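Local coordinates for N-acetylglucosamine 2-epimerase (Xylella fastidiosa, PDB 3GT5), which probably acts as a sugar isomerase of the N-acylglucosamine 2-epimerase family, interconverting epimers or isomers of a sugar, at residues Arg49-Val52 with Ser53-Phe57; Leu357-Gly360 with Asp361-Tyr365. All blocks are in the same frame, centred on the assembly; numbering follows the deposited sequence.

Contact 1: Arg49-Val52 with Ser53-Phe57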
loop_
_atom_site.group_PDB
_atom_site.type_symbol
_atom_site.label_atom_id
_atom_site.label_comp_id
_atom_site.label_asym_id
_atom_site.label_seq_id
_atom_site.Cartn_x
_atom_site.Cartn_y
_atom_site.Cartn_z
ATOM N N ARG A 49 -2.537 -18.647 3.919
ATOM C CA ARG A 49 -1.882 -17.684 3.023
ATOM C C ARG A 49 -2.894 -16.690 2.418
ATOM O O ARG A 49 -4.058 -17.022 2.140
ATOM C CB ARG A 49 -1.112 -18.407 1.906
ATOM C CG ARG A 49 -0.036 -19.401 2.380
ATOM C CD ARG A 49 1.165 -18.746 3.066
ATOM N NE ARG A 49 1.958 -19.816 3.685
ATOM C CZ ARG A 49 2.882 -20.555 3.072
ATOM N NH1 ARG A 49 3.216 -20.370 1.806
ATOM N NH2 ARG A 49 3.467 -21.541 3.752
ATOM N N HIS A 50 -2.422 -15.460 2.240
ATOM C CA HIS A 50 -3.222 -14.374 1.778
ATOM C C HIS A 50 -2.605 -13.760 0.533
ATOM O O HIS A 50 -1.387 -13.459 0.489
ATOM C CB HIS A 50 -3.335 -13.288 2.867
ATOM C CG HIS A 50 -4.495 -12.367 2.673
ATOM N ND1 HIS A 50 -4.600 -11.487 1.602
ATOM C CD2 HIS A 50 -5.642 -12.240 3.380
ATOM C CE1 HIS A 50 -5.732 -10.803 1.712
ATOM N NE2 HIS A 50 -6.394 -11.256 2.773
ATOM N N LEU A 51 -3.462 -13.499 -0.449
ATOM C CA LEU A 51 -2.985 -12.915 -1.705
ATOM C C LEU A 51 -2.225 -11.620 -1.482
ATOM O O LEU A 51 -1.245 -11.393 -2.169
ATOM C CB LEU A 51 -4.156 -12.673 -2.673
ATOM C CG LEU A 51 -3.825 -12.132 -4.044
ATOM C CD1 LEU A 51 -2.950 -13.107 -4.856
ATOM C CD2 LEU A 51 -5.160 -11.809 -4.760
ATOM N N VAL A 52 -2.668 -10.767 -0.559
ATOM C CA VAL A 52 -2.010 -9.462 -0.329
ATOM C C VAL A 52 -0.557 -9.690 0.192
ATOM O O VAL A 52 0.342 -8.966 -0.223
ATOM C CB VAL A 52 -2.884 -8.495 0.592
ATOM C CG1 VAL A 52 -2.110 -7.175 0.965
ATOM C CG2 VAL A 52 -4.219 -8.113 -0.139
ATOM N N SER A 53 -0.331 -10.649 1.080
ATOM C CA SER A 53 1.069 -10.980 1.474
ATOM C C SER A 53 1.903 -11.609 0.346
ATOM O O SER A 53 3.090 -11.230 0.124
ATOM C CB SER A 53 1.119 -11.819 2.755
ATOM O OG SER A 53 0.883 -10.988 3.866
ATOM N N SER A 54 1.320 -12.570 -0.366
ATOM C CA SER A 54 2.027 -13.241 -1.471
ATOM C C SER A 54 2.559 -12.215 -2.487
ATOM O O SER A 54 3.695 -12.316 -2.969
ATOM C CB SER A 54 1.121 -14.255 -2.211
ATOM O OG SER A 54 0.810 -15.372 -1.398
ATOM N N THR A 55 1.746 -11.238 -2.828
ATOM C CA THR A 55 2.162 -10.186 -3.770
ATOM C C THR A 55 3.107 -9.144 -3.143
ATOM O O THR A 55 4.089 -8.721 -3.777
ATOM C CB THR A 55 0.925 -9.533 -4.387
ATOM O OG1 THR A 55 0.055 -9.054 -3.347
ATOM C CG2 THR A 55 0.180 -10.511 -5.300
ATOM N N ARG A 56 2.814 -8.701 -1.920
ATOM C CA ARG A 56 3.646 -7.680 -1.283
ATOM C C ARG A 56 5.066 -8.181 -1.058
ATOM O O ARG A 56 6.013 -7.412 -1.156
ATOM C CB ARG A 56 3.019 -7.192 0.032
ATOM C CG ARG A 56 1.896 -6.170 -0.216
ATOM C CD ARG A 56 1.255 -5.738 1.078
ATOM N NE ARG A 56 0.149 -4.810 0.839
ATOM C CZ ARG A 56 -0.529 -4.199 1.817
ATOM N NH1 ARG A 56 -0.159 -4.355 3.079
ATOM N NH2 ARG A 56 -1.530 -3.367 1.522
ATOM N N PHE A 57 5.229 -9.464 -0.725
ATOM C CA PHE A 57 6.597 -10.002 -0.560
ATOM C C PHE A 57 7.388 -9.991 -1.877
ATOM O O PHE A 57 8.591 -9.834 -1.864
ATOM C CB PHE A 57 6.595 -11.417 -0.032
ATOM C CG PHE A 57 6.629 -11.526 1.467
ATOM C CD1 PHE A 57 7.725 -11.072 2.192
ATOM C CD2 PHE A 57 5.597 -12.159 2.143
ATOM C CE1 PHE A 57 7.756 -11.200 3.585
ATOM C CE2 PHE A 57 5.627 -12.297 3.542
ATOM C CZ PHE A 57 6.717 -11.814 4.246
#
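Ser-54 N, Thr-55 N and Arg-56 N donate in turn to the carbonyls of His-50, Leu-51 and Val-52, an i to i+4 series that marks the first turn of a helix; the Ser-54 N to His-50 O bond, at 3.0 Å and 173°, is nearly straight. The Val-52 and Arg-56 side chains run in step along one flank of the helix. CG1 of Val-52 sits over one face of the Arg-56 guanidinium, displaced toward its rim, and comes within 3.3 Å of NE. Val-52 places CG1 opposite its own backbone N (chi1 174°), while the extended Arg-56 chain, CG to NE, lays the guanidinium across that methyl. The same guanidinium makes a cation-pi contact with Phe-117.

The geometry is that of a strand passing directly into a helix through an N-cap, probably within the (alpha/alpha)6 barrel of this family. His-50, the last residue of strand 48-50, turns its ring so that ND1 accepts from Val-52 N at 3.0 Å, with the donor almost in the ring plane. This capping bond satisfies an amide of the first turn, and Trp-98 meets the His-50 ring edge-to-face.

One turn on, Thr-55 OG1 stands between its backbone N and carbonyl carbon (chi1 55°), folded back against the helix. It lies 2.9 Å from Leu-51 O and 3.1 Å from Val-52 O, and its single proton could serve either. CG2 of Thr-55 meets Leu-51 CD1 at 4.1 Å. Ser-53 OG bonds to Gly-373 N, and Ser-54 OG to His-88 NE2.

Contact 2: Leu357-Gly360 with Asp361-Tyr365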
loop_
_atom_site.group_PDB
_atom_site.type_symbol
_atom_site.label_atom_id
_atom_site.label_comp_id
_atom_site.label_asym_id
_atom_site.label_seq_id
_atom_site.Cartn_x
_atom_site.Cartn_y
_atom_site.Cartn_z
ATOM N N LEU A 357 0.733 -2.008 15.143
ATOM C CA LEU A 357 0.011 -0.925 15.740
ATOM C C LEU A 357 0.275 -0.820 17.233
ATOM O O LEU A 357 0.771 -1.758 17.849
ATOM C CB LEU A 357 -1.491 -1.088 15.473
ATOM C CG LEU A 357 -2.251 -2.091 16.339
ATOM C CD1 LEU A 357 -3.783 -1.925 16.103
ATOM C CD2 LEU A 357 -1.793 -3.486 16.027
ATOM N N LEU A 358 -0.008 0.353 17.774
ATOM C CA LEU A 358 0.060 0.601 19.202
ATOM C C LEU A 358 -1.276 1.230 19.559
ATOM O O LEU A 358 -1.974 1.815 18.689
ATOM C CB LEU A 358 1.200 1.538 19.526
ATOM C CG LEU A 358 2.610 1.117 19.046
ATOM C CD1 LEU A 358 3.548 2.322 19.235
ATOM C CD2 LEU A 358 3.069 -0.136 19.827
ATOM N N ASP A 359 -1.637 1.171 20.836
ATOM C CA ASP A 359 -2.821 1.891 21.252
ATOM C C ASP A 359 -2.518 3.399 21.360
ATOM O O ASP A 359 -1.417 3.859 21.066
ATOM C CB ASP A 359 -3.431 1.254 22.521
ATOM C CG ASP A 359 -2.666 1.603 23.782
ATOM O OD1 ASP A 359 -1.684 2.344 23.710
ATOM O OD2 ASP A 359 -3.078 1.129 24.869
ATOM N N GLY A 360 -3.507 4.208 21.729
ATOM C CA GLY A 360 -3.334 5.653 21.701
ATOM C C GLY A 360 -2.248 6.128 22.658
ATOM O O GLY A 360 -1.594 7.177 22.409
ATOM N N ASP A 361 -2.020 5.328 23.711
ATOM C CA ASP A 361 -0.907 5.544 24.677
ATOM C C ASP A 361 0.453 4.947 24.260
ATOM O O ASP A 361 1.391 4.867 25.069
ATOM C CB ASP A 361 -1.303 4.969 26.031
ATOM C CG ASP A 361 -2.511 5.680 26.617
ATOM O OD1 ASP A 361 -2.517 6.942 26.610
ATOM O OD2 ASP A 361 -3.445 4.969 27.045
ATOM N N ASN A 362 0.554 4.529 22.993
ATOM C CA ASN A 362 1.780 3.983 22.452
ATOM C C ASN A 362 2.171 2.662 23.099
ATOM O O ASN A 362 3.357 2.313 23.141
ATOM C CB ASN A 362 2.917 5.028 22.554
ATOM C CG ASN A 362 2.654 6.242 21.751
ATOM O OD1 ASN A 362 2.058 6.158 20.667
ATOM N ND2 ASN A 362 3.066 7.407 22.265
ATOM N N ARG A 363 1.182 1.896 23.551
ATOM C CA ARG A 363 1.431 0.548 24.094
ATOM C C ARG A 363 1.109 -0.537 23.096
ATOM O O ARG A 363 0.155 -0.435 22.340
ATOM C CB ARG A 363 0.605 0.332 25.358
ATOM C CG ARG A 363 0.963 1.306 26.491
ATOM C CD ARG A 363 0.099 1.045 27.750
ATOM N NE ARG A 363 -1.302 1.036 27.338
ATOM C CZ ARG A 363 -2.356 0.955 28.139
ATOM N NH1 ARG A 363 -2.220 0.873 29.463
ATOM N NH2 ARG A 363 -3.569 0.984 27.586
ATOM N N LYS A 364 1.904 -1.606 23.127
ATOM C CA LYS A 364 1.680 -2.801 22.333
ATOM C C LYS A 364 0.431 -3.560 22.736
ATOM O O LYS A 364 0.159 -3.720 23.914
ATOM C CB LYS A 364 2.848 -3.777 22.551
ATOM C CG LYS A 364 4.223 -3.215 22.225
ATOM C CD LYS A 364 4.552 -3.391 20.777
ATOM C CE LYS A 364 4.553 -4.863 20.351
ATOM N NZ LYS A 364 5.365 -5.737 21.242
ATOM N N TYR A 365 -0.306 -4.068 21.760
ATOM C CA TYR A 365 -1.425 -4.967 22.023
ATOM C C TYR A 365 -0.984 -6.421 22.241
ATOM O O TYR A 365 -1.553 -7.127 23.082
ATOM C CB TYR A 365 -2.453 -4.926 20.894
ATOM C CG TYR A 365 -3.354 -3.710 20.915
ATOM C CD1 TYR A 365 -4.398 -3.598 21.840
ATOM C CD2 TYR A 365 -3.175 -2.673 20.005
ATOM C CE1 TYR A 365 -5.231 -2.501 21.847
ATOM C CE2 TYR A 365 -3.998 -1.549 20.023
ATOM C CZ TYR A 365 -5.035 -1.481 20.928
ATOM O OH TYR A 365 -5.854 -0.385 20.922
HETATM O O HOH W 1 0.456 -4.281 19.165
#
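At the edge of the Arg-363 guanidinium, NE and NH2 both reach Asp-359 OD2, which lies 1° out of the guanidinium plane; Asp-361 OD2 stands over one face, displaced toward the rim. Arg-363 NH2 lies 2.8 Å from Asp-359 OD2 and Arg-363 NE 3.0 Å from the same oxygen, a salt bridge with its two planes 35° apart. Asp-361 OD2 is also 4.4 Å from Asp-359 OD2, like charges that Arg-363, and Arg-289 bridged to Asp-361 OD1, would probably offset. With CG between backbone N and carbonyl carbon (chi1 77°), Asp-359 also takes Arg-363 N on OD1, at 2.9 Å and from above the carboxylate plane. The Tyr-365 ring is met obliquely by Asp-359 CB, 3.5 Å from CZ, and by Leu-357 CG, 3.8 Å from CD2.

These groups fold around a type I beta turn, Asp-359 to Asn-362, closed by Asn-362 N to Asp-359 O at 2.8 Å. Asp-359 N returns to Arg-363 O. A water links Leu-357 O to Tyr-365 N.

Leu-358 pairs with Lys-307 through the backbone, and Tyr-365 OH bonds to Asp-306. Leu-358 and Asn-362 rest against helix 329-346; the turn, leaving outermost strand 357-358, sits between strand 302-308 and this helix.

Contact 1 comes first, at the passage from strand 48-50 into helix 51-68; contact 2 comes some three hundred residues later, where the chain turns back just after strand 357-358. Each is local and closes no long loop, and because contact 1 is complete before contact 2 begins, they neither nest nor cross. Their centres are 25 Å apart and their nearest atoms about 12 Å. Contact 1 joins an outermost strand of the five-stranded sheet to the buried start of helix 51-68, next to helices 71-88 and 112-127, whereas contact 2 lies farther from the chain centre, between strand 302-308 and helix 329-346. Gly-373, in the loop between 361-365 and helix 377-387, bonds back to Ser-53.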